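Local coordinates for protein beta-galactosidase (PDB 3TTY) that hydrolyses terminal beta-D-galactose residues from beta-galactosides and holds galactose in a pocket of its TIM-barrel domain, at residues 4-9 and 37-42; 52-57 and 90-95; 284-289 and 422-427. One frame throughout, in Å; residues are numbered along the deposited sequence.

Interaction 1 (4-9 and 37-42); sequences EKFPKI and IDVATV
K8 NZ is gripped by two acceptors, and one of them is D38 across the contact. K8 NZ lies 2.5 Å from D38 OD2, as a hydrogen bond within a salt bridge. The ammonium uses the syn lone pair of OD2, on the side of the other carboxylate oxygen. The second acceptor is I9 O, 3.0 Å from K8 NZ, and here the donor stands 43° out of the carbonyl plane. The K8 chain bends at chi3 (-64°) and again at chi4, which folds the ammonium back within reach of its neighbour's carbonyl. Its CE and CD also lie close to OD2. Residues 4-9 lead into barrel strand 10-14, and D38 sits just before strand 39-42. The contact thus joins the first two parallel strands of the TIM barrel at their N-terminal ends. D38 OD1 takes a hydrogen bond from Y11 N on strand 10-14, so the two oxygens of one carboxylate tie down both the strand and the residues before it. The F6 ring turns its edge to D38 and V39. F6 CZ is 3.4 Å from D38 OD1, with the ring and carboxylate planes 89° apart. The same edge reaches the next residue, with F6 CE2 3.8 Å from V39 CB. W10 stacks on the F6 ring, and Y75 meets it as well. With an alanine here instead of K8, D38 OD2 would probably be left without its charged mate and I9 O without this donor.

Interaction 2 (52-57 and 90-95); sequences RDEVSY and AKKYPD
E54 of the loop 52-57 meets Y93, just past the end of helix 87-92, on the rim of the TIM barrel. Residues 52-57 lie between strand 39-42 and helix 60-71. Residues 90-95 hold the last turn of helix 87-92, which follows strand 75-79, and what comes after it. Both belong to the beta-alpha connections that leave the C-terminal ends of barrel strands.

The polar part of the contact is one hydrogen bond. Y93 OH donates to E54 OE2 at 2.5 Å. The bond falls on the anti lone pair of E54 OE2, on the side away from the other oxygen. The E54 chain bends at chi2 (95°), which brings its carboxylate to the Y93 hydroxyl. The carboxylate plane stands 83° to the ring, and E54 CD lies at the ring edge, near its plane.

Van der Waals contact adds to this. E54 CG lies close against the hydroxyl, 3.3 Å from Y93 OH, and 3.8 Å from Y93 CE2 of the ring. W88 of helix 87-92 touches both side chains, while Y124 and T120 of helix 119-135 meet E54 and Y93 respectively.

Charge plays a looser part. K92 CD comes to 3.9 Å from E54 OE2, but K92 NZ stays 5.8 Å from E54 OE2, which is too far for a salt bridge. E54, K92 and Y93 all touch a crystal neighbour, so lattice packing may influence their positions.

Bonds within the loop shape the backbone beside E54. D53 forms an Asx turn: D53 OD1 accepts from V55 N at 2.8 Å, with an N-H...acceptor angle of 155°.

Interaction 3 (284-289 and 422-427); sequences FSFTAM and NYVNEV
Helix 284-296, which follows the sixth strand of the TIM barrel, meets helix 423-435 of the trimerisation domain here. The axes of their segments pass 11.9 Å apart at 99°, almost perpendicular. The contact between them is apolar. V424 CG1 comes to the edge of the F286 ring, near its plane, 3.8 Å from F286 CE1. F286 has its CG anti to the backbone N (chi1 -179°), and the ring reaches across to the valine. M289 supplies the second bridge. M289 SD lies 4.1 Å from V427 CG1, and the chain is extended until the bend at chi3 (56°), which turns M289 CE to 4.5 Å from V424 CG1. M443 of strand 441-444 touches both M289 and V427. S285 adds polar links farther along, since its OG is hydrogen-bonded to H428 and D432. At the start of the second helix N422 is the N-cap: N422 OD1 accepts from N425 N at 2.8 Å. The cap satisfies a backbone N-H in the first turn, the turn that also carries V424. This near-orthogonal helix pair is part of the seam between catalytic barrel and trimerisation domain, two of the three domains of a GH42-type beta-galactosidase.

How the interactions relate
All three contacts involve the TIM barrel. Interaction 1 is at the N-terminal ends of its first two strands, and interaction 2 is on loops beyond the opposite ends. Their centres are 34 Å apart, and their nearest atoms about 15 Å. Interaction 3 joins the barrel to the trimerisation domain, with its centre 31 Å from interaction 1 and 43 Å from interaction 2. None of the segments contains a residue of the galactose pocket. Two lie near pocket residues in sequence: F45 follows strand 39-42, and D275 and Y277 precede helix 284-296. The side chain of Y93 in interaction 2 is about 13 Å from the zinc ion held by C115, C155, C157 and C160.

Interaction 1 (4-9 and 37-42)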
ATOM      1  N   GLU A   4     -44.339  15.275  18.518  1.00 32.74           N
ATOM      2  CA  GLU A   4     -45.033  15.964  19.602  1.00 35.90           C
ATOM      3  C   GLU A   4     -45.346  15.070  20.803  1.00 33.14           C
ATOM      4  O   GLU A   4     -45.581  15.561  21.900  1.00 27.28           O
ATOM      5  CB  GLU A   4     -46.326  16.599  19.085  1.00 34.41           C
ATOM      6  CG  GLU A   4     -46.111  17.671  18.015  1.00 46.07           C
ATOM      7  CD  GLU A   4     -45.361  18.898  18.530  1.00 52.05           C
ATOM      8  OE1 GLU A   4     -45.578  19.291  19.702  1.00 51.00           O
ATOM      9  OE2 GLU A   4     -44.555  19.473  17.753  1.00 53.69           O
ATOM     10  N   LYS A   5     -45.364  13.759  20.609  1.00 29.91           N
ATOM     11  CA  LYS A   5     -45.775  12.909  21.714  1.00 30.86           C
ATOM     12  C   LYS A   5     -44.618  12.612  22.677  1.00 29.74           C
ATOM     13  O   LYS A   5     -44.785  11.912  23.674  1.00 33.25           O
ATOM     14  CB  LYS A   5     -46.455  11.636  21.203  1.00 32.04           C
ATOM     15  CG  LYS A   5     -45.596  10.759  20.308  1.00 38.95           C
ATOM     16  CD  LYS A   5     -46.251   9.387  20.076  1.00 32.94           C
ATOM     17  CE  LYS A   5     -47.467   9.487  19.194  1.00 32.19           C
ATOM     18  NZ  LYS A   5     -48.083   8.150  18.990  1.00 37.60           N
ATOM     19  N   PHE A   6     -43.461  13.199  22.392  1.00 29.42           N
ATOM     20  CA  PHE A   6     -42.212  12.858  23.072  1.00 26.79           C
ATOM     21  C   PHE A   6     -41.433  14.158  23.165  1.00 27.50           C
ATOM     22  O   PHE A   6     -40.472  14.356  22.425  1.00 23.38           O
ATOM     23  CB  PHE A   6     -41.470  11.812  22.222  1.00 26.73           C
ATOM     24  CG  PHE A   6     -40.279  11.167  22.891  1.00 26.28           C
ATOM     25  CD1 PHE A   6     -39.853  11.552  24.154  1.00 24.38           C
ATOM     26  CD2 PHE A   6     -39.572  10.168  22.225  1.00 23.49           C
ATOM     27  CE1 PHE A   6     -38.744  10.938  24.749  1.00 23.87           C
ATOM     28  CE2 PHE A   6     -38.459   9.550  22.807  1.00 21.35           C
ATOM     29  CZ  PHE A   6     -38.043   9.934  24.066  1.00 22.23           C
ATOM     30  N   PRO A   7     -41.856  15.054  24.080  1.00 27.76           N
ATOM     31  CA  PRO A   7     -41.446  16.463  24.114  1.00 25.00           C
ATOM     32  C   PRO A   7     -40.198  16.752  24.945  1.00 21.71           C
ATOM     33  O   PRO A   7     -40.207  17.631  25.797  1.00 23.04           O
ATOM     34  CB  PRO A   7     -42.665  17.151  24.728  1.00 27.37           C
ATOM     35  CG  PRO A   7     -43.185  16.130  25.721  1.00 25.22           C
ATOM     36  CD  PRO A   7     -42.821  14.748  25.154  1.00 28.39           C
ATOM     37  N   LYS A   8     -39.126  16.022  24.677  1.00 23.76           N
ATOM     38  CA  LYS A   8     -37.831  16.299  25.286  1.00 23.26           C
ATOM     39  C   LYS A   8     -36.741  15.894  24.308  1.00 21.23           C
ATOM     40  O   LYS A   8     -37.024  15.414  23.215  1.00 23.06           O
ATOM     41  CB  LYS A   8     -37.661  15.550  26.630  1.00 22.77           C
ATOM     42  CG  LYS A   8     -37.958  14.039  26.575  1.00 20.70           C
ATOM     43  CD  LYS A   8     -37.792  13.361  27.935  1.00 18.86           C
ATOM     44  CE  LYS A   8     -36.331  13.416  28.442  1.00 22.08           C
ATOM     45  NZ  LYS A   8     -35.426  12.469  27.718  1.00 21.75           N
ATOM     46  N   ILE A   9     -35.493  16.099  24.700  1.00 24.44           N
ATOM     47  CA  ILE A   9     -34.367  15.560  23.954  1.00 19.45           C
ATOM     48  C   ILE A   9     -34.331  14.061  24.217  1.00 21.74           C
ATOM     49  O   ILE A   9     -33.992  13.632  25.317  1.00 22.60           O
ATOM     50  CB  ILE A   9     -33.059  16.220  24.404  1.00 19.10           C
ATOM     51  CG1 ILE A   9     -33.107  17.719  24.072  1.00 18.30           C
ATOM     52  CG2 ILE A   9     -31.865  15.548  23.743  1.00 19.09           C
ATOM     53  CD1 ILE A   9     -32.043  18.535  24.726  1.00 17.93           C
ATOM     54  N   ILE A  37     -33.005   6.616  30.273  1.00 23.80           N
ATOM     55  CA  ILE A  37     -33.117   6.256  28.863  1.00 20.72           C
ATOM     56  C   ILE A  37     -34.578   6.016  28.504  1.00 21.30           C
ATOM     57  O   ILE A  37     -35.238   5.178  29.117  1.00 28.13           O
ATOM     58  CB  ILE A  37     -32.263   5.013  28.540  1.00 20.47           C
ATOM     59  CG1 ILE A  37     -30.804   5.441  28.351  1.00 18.61           C
ATOM     60  CG2 ILE A  37     -32.800   4.276  27.296  1.00 19.35           C
ATOM     61  CD1 ILE A  37     -29.797   4.326  28.529  1.00 19.06           C
ATOM     62  N   ASP A  38     -35.079   6.748  27.512  1.00 18.14           N
ATOM     63  CA  ASP A  38     -36.498   6.712  27.174  1.00 19.44           C
ATOM     64  C   ASP A  38     -36.799   6.438  25.686  1.00 24.07           C
ATOM     65  O   ASP A  38     -37.961   6.498  25.251  1.00 20.84           O
ATOM     66  CB  ASP A  38     -37.213   7.987  27.665  1.00 18.53           C
ATOM     67  CG  ASP A  38     -36.497   9.271  27.247  1.00 22.90           C
ATOM     68  OD1 ASP A  38     -35.635   9.224  26.340  1.00 22.01           O
ATOM     69  OD2 ASP A  38     -36.806  10.337  27.825  1.00 21.28           O
ATOM     70  N   VAL A  39     -35.761   6.138  24.909  1.00 22.70           N
ATOM     71  CA  VAL A  39     -35.965   5.730  23.520  1.00 18.99           C
ATOM     72  C   VAL A  39     -35.097   4.531  23.127  1.00 20.08           C
ATOM     73  O   VAL A  39     -33.932   4.444  23.487  1.00 19.11           O
ATOM     74  CB  VAL A  39     -35.762   6.905  22.539  1.00 20.17           C
ATOM     75  CG1 VAL A  39     -34.315   7.356  22.516  1.00 19.93           C
ATOM     76  CG2 VAL A  39     -36.242   6.522  21.149  1.00 18.96           C
ATOM     77  N   ALA A  40     -35.687   3.596  22.400  1.00 18.76           N
ATOM     78  CA  ALA A  40     -34.965   2.429  21.933  1.00 19.31           C
ATOM     79  C   ALA A  40     -35.107   2.335  20.421  1.00 20.36           C
ATOM     80  O   ALA A  40     -36.210   2.498  19.883  1.00 22.98           O
ATOM     81  CB  ALA A  40     -35.496   1.145  22.612  1.00 16.56           C
ATOM     82  N   THR A  41     -33.989   2.095  19.742  1.00 18.12           N
ATOM     83  CA  THR A  41     -33.972   1.886  18.299  1.00 17.06           C
ATOM     84  C   THR A  41     -33.816   0.391  18.083  1.00 16.86           C
ATOM     85  O   THR A  41     -32.737  -0.160  18.267  1.00 17.38           O
ATOM     86  CB  THR A  41     -32.777   2.618  17.639  1.00 22.61           C
ATOM     87  OG1 THR A  41     -32.885   4.032  17.861  1.00 19.27           O
ATOM     88  CG2 THR A  41     -32.711   2.333  16.136  1.00 16.73           C
ATOM     89  N   VAL A  42     -34.895  -0.277  17.705  1.00 19.10           N
ATOM     90  CA  VAL A  42     -34.900  -1.734  17.691  1.00 18.84           C
ATOM     91  C   VAL A  42     -35.107  -2.292  16.293  1.00 17.44           C
ATOM     92  O   VAL A  42     -35.501  -1.565  15.375  1.00 16.07           O
ATOM     93  CB  VAL A  42     -35.996  -2.283  18.610  1.00 23.26           C
ATOM     94  CG1 VAL A  42     -35.858  -1.673  20.006  1.00 18.18           C
ATOM     95  CG2 VAL A  42     -37.360  -1.969  18.020  1.00 19.39           C
TER

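Interaction 2 (52-57 and 90-95)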
ATOM      1  N   ARG A  52     -37.412 -16.234   7.178  1.00 16.20           N
ATOM      2  CA  ARG A  52     -36.499 -17.359   6.966  1.00 19.40           C
ATOM      3  C   ARG A  52     -36.529 -17.928   5.538  1.00 20.02           C
ATOM      4  O   ARG A  52     -35.711 -18.778   5.186  1.00 18.91           O
ATOM      5  CB  ARG A  52     -36.816 -18.473   7.960  1.00 22.42           C
ATOM      6  CG  ARG A  52     -38.231 -19.002   7.836  1.00 22.64           C
ATOM      7  CD  ARG A  52     -38.262 -20.508   8.047  1.00 32.38           C
ATOM      8  NE  ARG A  52     -37.900 -20.882   9.413  1.00 38.26           N
ATOM      9  CZ  ARG A  52     -37.163 -21.946   9.745  1.00 44.92           C
ATOM     10  NH1 ARG A  52     -36.678 -22.762   8.802  1.00 33.50           N
ATOM     11  NH2 ARG A  52     -36.906 -22.192  11.032  1.00 36.82           N
ATOM     12  N   ASP A  53     -37.507 -17.489   4.749  1.00 18.31           N
ATOM     13  CA  ASP A  53     -37.626 -17.876   3.345  1.00 21.11           C
ATOM     14  C   ASP A  53     -38.581 -16.913   2.633  1.00 18.96           C
ATOM     15  O   ASP A  53     -39.054 -15.956   3.240  1.00 22.40           O
ATOM     16  CB  ASP A  53     -38.051 -19.345   3.181  1.00 17.47           C
ATOM     17  CG  ASP A  53     -39.466 -19.614   3.685  1.00 23.04           C
ATOM     18  OD1 ASP A  53     -40.301 -18.682   3.649  1.00 23.05           O
ATOM     19  OD2 ASP A  53     -39.737 -20.761   4.113  1.00 19.16           O
ATOM     20  N   GLU A  54     -38.873 -17.171   1.365  1.00 16.68           N
ATOM     21  CA  GLU A  54     -39.584 -16.194   0.537  1.00 23.01           C
ATOM     22  C   GLU A  54     -40.991 -15.923   1.039  1.00 20.91           C
ATOM     23  O   GLU A  54     -41.613 -14.921   0.684  1.00 24.11           O
ATOM     24  CB  GLU A  54     -39.643 -16.658  -0.923  1.00 17.25           C
ATOM     25  CG  GLU A  54     -38.266 -16.831  -1.574  1.00 14.99           C
ATOM     26  CD  GLU A  54     -37.760 -18.261  -1.518  1.00 18.93           C
ATOM     27  OE1 GLU A  54     -38.094 -18.971  -0.551  1.00 16.52           O
ATOM     28  OE2 GLU A  54     -37.044 -18.686  -2.462  1.00 20.76           O
ATOM     29  N   VAL A  55     -41.468 -16.811   1.897  1.00 20.35           N
ATOM     30  CA  VAL A  55     -42.883 -16.888   2.199  1.00 22.96           C
ATOM     31  C   VAL A  55     -43.221 -16.752   3.698  1.00 25.26           C
ATOM     32  O   VAL A  55     -44.372 -16.533   4.061  1.00 26.06           O
ATOM     33  CB  VAL A  55     -43.414 -18.230   1.620  1.00 26.76           C
ATOM     34  CG1 VAL A  55     -44.130 -19.062   2.670  1.00 32.12           C
ATOM     35  CG2 VAL A  55     -44.252 -17.978   0.384  1.00 27.68           C
ATOM     36  N   SER A  56     -42.220 -16.862   4.566  1.00 23.98           N
ATOM     37  CA  SER A  56     -42.473 -16.969   6.004  1.00 22.64           C
ATOM     38  C   SER A  56     -42.001 -15.754   6.789  1.00 23.37           C
ATOM     39  O   SER A  56     -40.862 -15.324   6.636  1.00 20.88           O
ATOM     40  CB  SER A  56     -41.814 -18.226   6.569  1.00 26.64           C
ATOM     41  OG  SER A  56     -42.246 -19.384   5.876  1.00 30.43           O
ATOM     42  N   TYR A  57     -42.884 -15.223   7.637  1.00 17.64           N
ATOM     43  CA  TYR A  57     -42.601 -14.051   8.466  1.00 23.21           C
ATOM     44  C   TYR A  57     -42.981 -14.301   9.935  1.00 24.40           C
ATOM     45  O   TYR A  57     -44.103 -14.704  10.244  1.00 20.66           O
ATOM     46  CB  TYR A  57     -43.345 -12.807   7.942  1.00 20.01           C
ATOM     47  CG  TYR A  57     -42.934 -12.371   6.541  1.00 21.40           C
ATOM     48  CD1 TYR A  57     -41.933 -11.429   6.347  1.00 20.55           C
ATOM     49  CD2 TYR A  57     -43.544 -12.907   5.419  1.00 24.43           C
ATOM     50  CE1 TYR A  57     -41.552 -11.037   5.075  1.00 20.55           C
ATOM     51  CE2 TYR A  57     -43.169 -12.517   4.135  1.00 21.67           C
ATOM     52  CZ  TYR A  57     -42.179 -11.586   3.976  1.00 20.80           C
ATOM     53  OH  TYR A  57     -41.815 -11.201   2.713  1.00 19.49           O
ATOM     54  N   ALA A  90     -29.067 -14.181  -0.052  1.00 14.76           N
ATOM     55  CA  ALA A  90     -27.821 -14.081  -0.797  1.00 14.18           C
ATOM     56  C   ALA A  90     -27.546 -15.404  -1.506  1.00 18.21           C
ATOM     57  O   ALA A  90     -27.073 -15.413  -2.637  1.00 18.50           O
ATOM     58  CB  ALA A  90     -26.677 -13.719   0.113  1.00 12.97           C
ATOM     59  N   LYS A  91     -27.868 -16.518  -0.852  1.00 14.27           N
ATOM     60  CA  LYS A  91     -27.627 -17.822  -1.441  1.00 16.23           C
ATOM     61  C   LYS A  91     -28.588 -18.119  -2.598  1.00 19.00           C
ATOM     62  O   LYS A  91     -28.165 -18.512  -3.678  1.00 20.73           O
ATOM     63  CB  LYS A  91     -27.742 -18.916  -0.374  1.00 15.38           C
ATOM     64  CG  LYS A  91     -27.287 -20.270  -0.868  1.00 17.66           C
ATOM     65  CD  LYS A  91     -28.466 -21.194  -1.122  1.00 28.08           C
ATOM     66  CE  LYS A  91     -28.017 -22.510  -1.773  1.00 30.35           C
ATOM     67  NZ  LYS A  91     -29.152 -23.464  -1.954  1.00 23.39           N
ATOM     68  N   LYS A  92     -29.884 -17.950  -2.356  1.00 14.71           N
ATOM     69  CA  LYS A  92     -30.885 -18.238  -3.371  1.00 14.38           C
ATOM     70  C   LYS A  92     -30.973 -17.156  -4.446  1.00 17.82           C
ATOM     71  O   LYS A  92     -31.255 -17.467  -5.603  1.00 17.10           O
ATOM     72  CB  LYS A  92     -32.254 -18.425  -2.726  1.00 14.73           C
ATOM     73  CG  LYS A  92     -32.363 -19.639  -1.827  1.00 14.55           C
ATOM     74  CD  LYS A  92     -33.567 -19.516  -0.893  1.00 16.57           C
ATOM     75  CE  LYS A  92     -34.030 -20.870  -0.381  1.00 17.83           C
ATOM     76  NZ  LYS A  92     -32.948 -21.700   0.233  1.00 15.96           N
ATOM     77  N   TYR A  93     -30.747 -15.895  -4.073  1.00 15.66           N
ATOM     78  CA  TYR A  93     -30.926 -14.783  -5.022  1.00 16.78           C
ATOM     79  C   TYR A  93     -29.691 -13.887  -5.088  1.00 14.92           C
ATOM     80  O   TYR A  93     -29.688 -12.760  -4.569  1.00 13.50           O
ATOM     81  CB  TYR A  93     -32.193 -13.965  -4.696  1.00 14.66           C
ATOM     82  CG  TYR A  93     -33.448 -14.817  -4.668  1.00 16.07           C
ATOM     83  CD1 TYR A  93     -34.193 -15.043  -5.824  1.00 19.39           C
ATOM     84  CD2 TYR A  93     -33.871 -15.416  -3.487  1.00 14.63           C
ATOM     85  CE1 TYR A  93     -35.330 -15.844  -5.797  1.00 16.46           C
ATOM     86  CE2 TYR A  93     -34.992 -16.210  -3.449  1.00 15.05           C
ATOM     87  CZ  TYR A  93     -35.719 -16.425  -4.596  1.00 14.59           C
ATOM     88  OH  TYR A  93     -36.833 -17.217  -4.525  1.00 14.89           O
ATOM     89  N   PRO A  94     -28.637 -14.385  -5.745  1.00 11.63           N
ATOM     90  CA  PRO A  94     -27.353 -13.685  -5.841  1.00 14.66           C
ATOM     91  C   PRO A  94     -27.462 -12.276  -6.458  1.00 16.03           C
ATOM     92  O   PRO A  94     -26.533 -11.488  -6.268  1.00 17.64           O
ATOM     93  CB  PRO A  94     -26.488 -14.610  -6.727  1.00 15.83           C
ATOM     94  CG  PRO A  94     -27.196 -15.898  -6.803  1.00 19.32           C
ATOM     95  CD  PRO A  94     -28.669 -15.613  -6.555  1.00 17.02           C
ATOM     96  N   ASP A  95     -28.555 -11.951  -7.158  1.00 16.50           N
ATOM     97  CA  ASP A  95     -28.732 -10.584  -7.693  1.00 15.84           C
ATOM     98  C   ASP A  95     -28.767  -9.567  -6.555  1.00 13.17           C
ATOM     99  O   ASP A  95     -28.655  -8.367  -6.751  1.00 15.36           O
ATOM    100  CB  ASP A  95     -30.011 -10.469  -8.548  1.00 17.99           C
ATOM    101  CG  ASP A  95     -31.285 -10.545  -7.716  1.00 19.45           C
ATOM    102  OD1 ASP A  95     -31.781 -11.665  -7.484  1.00 17.50           O
ATOM    103  OD2 ASP A  95     -31.788  -9.484  -7.295  1.00 19.62           O
TER

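Interaction 3 (284-289 and 422-427)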
ATOM      1  N   PHE A 284     -12.032  19.238  17.108  1.00 20.75           N
ATOM      2  CA  PHE A 284     -13.348  19.521  17.691  1.00 23.49           C
ATOM      3  C   PHE A 284     -14.194  20.414  16.775  1.00 25.97           C
ATOM      4  O   PHE A 284     -15.420  20.257  16.710  1.00 26.88           O
ATOM      5  CB  PHE A 284     -13.208  20.126  19.096  1.00 21.40           C
ATOM      6  CG  PHE A 284     -12.207  19.399  19.968  1.00 29.27           C
ATOM      7  CD1 PHE A 284     -11.317  20.104  20.768  1.00 22.26           C
ATOM      8  CD2 PHE A 284     -12.149  18.004  19.976  1.00 22.88           C
ATOM      9  CE1 PHE A 284     -10.401  19.437  21.564  1.00 24.92           C
ATOM     10  CE2 PHE A 284     -11.226  17.325  20.768  1.00 24.28           C
ATOM     11  CZ  PHE A 284     -10.356  18.042  21.564  1.00 27.91           C
ATOM     12  N   SER A 285     -13.540  21.334  16.064  1.00 22.65           N
ATOM     13  CA  SER A 285     -14.238  22.232  15.143  1.00 21.95           C
ATOM     14  C   SER A 285     -14.743  21.464  13.920  1.00 24.36           C
ATOM     15  O   SER A 285     -15.714  21.871  13.274  1.00 21.73           O
ATOM     16  CB  SER A 285     -13.330  23.382  14.707  1.00 20.10           C
ATOM     17  OG  SER A 285     -12.184  22.904  14.024  1.00 17.88           O
ATOM     18  N   PHE A 286     -14.087  20.350  13.610  1.00 22.16           N
ATOM     19  CA  PHE A 286     -14.566  19.497  12.540  1.00 21.52           C
ATOM     20  C   PHE A 286     -15.862  18.775  12.901  1.00 21.42           C
ATOM     21  O   PHE A 286     -16.804  18.764  12.106  1.00 20.48           O
ATOM     22  CB  PHE A 286     -13.519  18.476  12.079  1.00 21.49           C
ATOM     23  CG  PHE A 286     -14.012  17.607  10.958  1.00 24.75           C
ATOM     24  CD1 PHE A 286     -13.954  18.052   9.646  1.00 25.41           C
ATOM     25  CD2 PHE A 286     -14.590  16.375  11.217  1.00 24.41           C
ATOM     26  CE1 PHE A 286     -14.441  17.270   8.605  1.00 26.44           C
ATOM     27  CE2 PHE A 286     -15.074  15.584  10.181  1.00 27.70           C
ATOM     28  CZ  PHE A 286     -15.002  16.037   8.873  1.00 25.56           C
ATOM     29  N   THR A 287     -15.932  18.153  14.076  1.00 21.13           N
ATOM     30  CA  THR A 287     -17.188  17.486  14.402  1.00 20.04           C
ATOM     31  C   THR A 287     -18.321  18.515  14.558  1.00 17.35           C
ATOM     32  O   THR A 287     -19.471  18.233  14.235  1.00 20.02           O
ATOM     33  CB  THR A 287     -17.094  16.405  15.550  1.00 22.19           C
ATOM     34  OG1 THR A 287     -17.973  16.731  16.641  1.00 23.44           O
ATOM     35  CG2 THR A 287     -15.695  16.220  16.038  1.00 16.75           C
ATOM     36  N   ALA A 288     -17.989  19.729  14.981  1.00 18.19           N
ATOM     37  CA  ALA A 288     -18.981  20.807  14.991  1.00 19.36           C
ATOM     38  C   ALA A 288     -19.455  21.130  13.561  1.00 23.93           C
ATOM     39  O   ALA A 288     -20.652  21.313  13.299  1.00 22.85           O
ATOM     40  CB  ALA A 288     -18.406  22.058  15.661  1.00 21.55           C
ATOM     41  N   MET A 289     -18.507  21.200  12.632  1.00 22.26           N
ATOM     42  CA  MET A 289     -18.840  21.440  11.233  1.00 22.41           C
ATOM     43  C   MET A 289     -19.753  20.334  10.678  1.00 21.18           C
ATOM     44  O   MET A 289     -20.651  20.608   9.875  1.00 18.55           O
ATOM     45  CB  MET A 289     -17.566  21.588  10.382  1.00 21.23           C
ATOM     46  CG  MET A 289     -17.828  22.141   8.983  1.00 20.82           C
ATOM     47  SD  MET A 289     -16.359  22.277   7.953  1.00 20.53           S
ATOM     48  CE  MET A 289     -15.742  20.594   8.007  1.00 25.01           C
ATOM     49  N   ASN A 422      -7.169  19.120  -0.796  1.00 19.26           N
ATOM     50  CA  ASN A 422      -8.218  18.354  -0.149  1.00 20.97           C
ATOM     51  C   ASN A 422      -9.397  19.280   0.099  1.00 19.09           C
ATOM     52  O   ASN A 422      -9.302  20.224   0.893  1.00 21.00           O
ATOM     53  CB  ASN A 422      -7.686  17.758   1.160  1.00 21.66           C
ATOM     54  CG  ASN A 422      -8.731  16.961   1.913  1.00 26.97           C
ATOM     55  OD1 ASN A 422      -9.800  17.472   2.251  1.00 24.42           O
ATOM     56  ND2 ASN A 422      -8.422  15.697   2.187  1.00 29.43           N
ATOM     57  N   TYR A 423     -10.495  19.028  -0.609  1.00 19.60           N
ATOM     58  CA  TYR A 423     -11.663  19.916  -0.582  1.00 18.89           C
ATOM     59  C   TYR A 423     -12.171  20.168   0.826  1.00 21.50           C
ATOM     60  O   TYR A 423     -12.292  21.323   1.257  1.00 21.27           O
ATOM     61  CB  TYR A 423     -12.786  19.351  -1.447  1.00 17.06           C
ATOM     62  CG  TYR A 423     -14.078  20.152  -1.466  1.00 15.90           C
ATOM     63  CD1 TYR A 423     -14.075  21.522  -1.672  1.00 16.90           C
ATOM     64  CD2 TYR A 423     -15.308  19.514  -1.331  1.00 17.34           C
ATOM     65  CE1 TYR A 423     -15.264  22.248  -1.720  1.00 14.70           C
ATOM     66  CE2 TYR A 423     -16.495  20.217  -1.384  1.00 14.01           C
ATOM     67  CZ  TYR A 423     -16.466  21.585  -1.577  1.00 16.84           C
ATOM     68  OH  TYR A 423     -17.648  22.284  -1.602  1.00 13.63           O
ATOM     69  N   VAL A 424     -12.474  19.090   1.538  1.00 17.97           N
ATOM     70  CA  VAL A 424     -13.016  19.218   2.883  1.00 23.78           C
ATOM     71  C   VAL A 424     -12.052  19.960   3.812  1.00 21.05           C
ATOM     72  O   VAL A 424     -12.485  20.805   4.612  1.00 22.70           O
ATOM     73  CB  VAL A 424     -13.447  17.848   3.480  1.00 25.40           C
ATOM     74  CG1 VAL A 424     -13.818  17.993   4.930  1.00 21.89           C
ATOM     75  CG2 VAL A 424     -14.618  17.267   2.682  1.00 18.84           C
ATOM     76  N   ASN A 425     -10.755  19.678   3.697  1.00 18.76           N
ATOM     77  CA  ASN A 425      -9.769  20.385   4.520  1.00 20.13           C
ATOM     78  C   ASN A 425      -9.861  21.904   4.320  1.00 21.21           C
ATOM     79  O   ASN A 425      -9.849  22.671   5.288  1.00 21.90           O
ATOM     80  CB  ASN A 425      -8.333  19.904   4.247  1.00 21.31           C
ATOM     81  CG  ASN A 425      -8.003  18.583   4.951  1.00 31.51           C
ATOM     82  OD1 ASN A 425      -6.950  17.985   4.707  1.00 31.61           O
ATOM     83  ND2 ASN A 425      -8.902  18.121   5.818  1.00 26.91           N
ATOM     84  N   GLU A 426      -9.943  22.332   3.061  1.00 22.76           N
ATOM     85  CA  GLU A 426     -10.080  23.753   2.743  1.00 20.68           C
ATOM     86  C   GLU A 426     -11.375  24.323   3.297  1.00 17.68           C
ATOM     87  O   GLU A 426     -11.363  25.386   3.901  1.00 20.68           O
ATOM     88  CB  GLU A 426      -9.988  24.003   1.236  1.00 19.90           C
ATOM     89  CG  GLU A 426      -8.684  23.543   0.631  1.00 16.91           C
ATOM     90  CD  GLU A 426      -7.475  24.253   1.230  1.00 21.89           C
ATOM     91  OE1 GLU A 426      -7.424  25.508   1.212  1.00 19.32           O
ATOM     92  OE2 GLU A 426      -6.569  23.550   1.726  1.00 22.91           O
ATOM     93  N   VAL A 427     -12.489  23.621   3.110  1.00 18.85           N
ATOM     94  CA  VAL A 427     -13.751  24.119   3.649  1.00 18.44           C
ATOM     95  C   VAL A 427     -13.622  24.301   5.167  1.00 21.70           C
ATOM     96  O   VAL A 427     -14.054  25.312   5.720  1.00 19.23           O
ATOM     97  CB  VAL A 427     -14.960  23.203   3.306  1.00 18.73           C
ATOM     98  CG1 VAL A 427     -16.195  23.634   4.090  1.00 20.12           C
ATOM     99  CG2 VAL A 427     -15.271  23.238   1.811  1.00 20.68           C
TER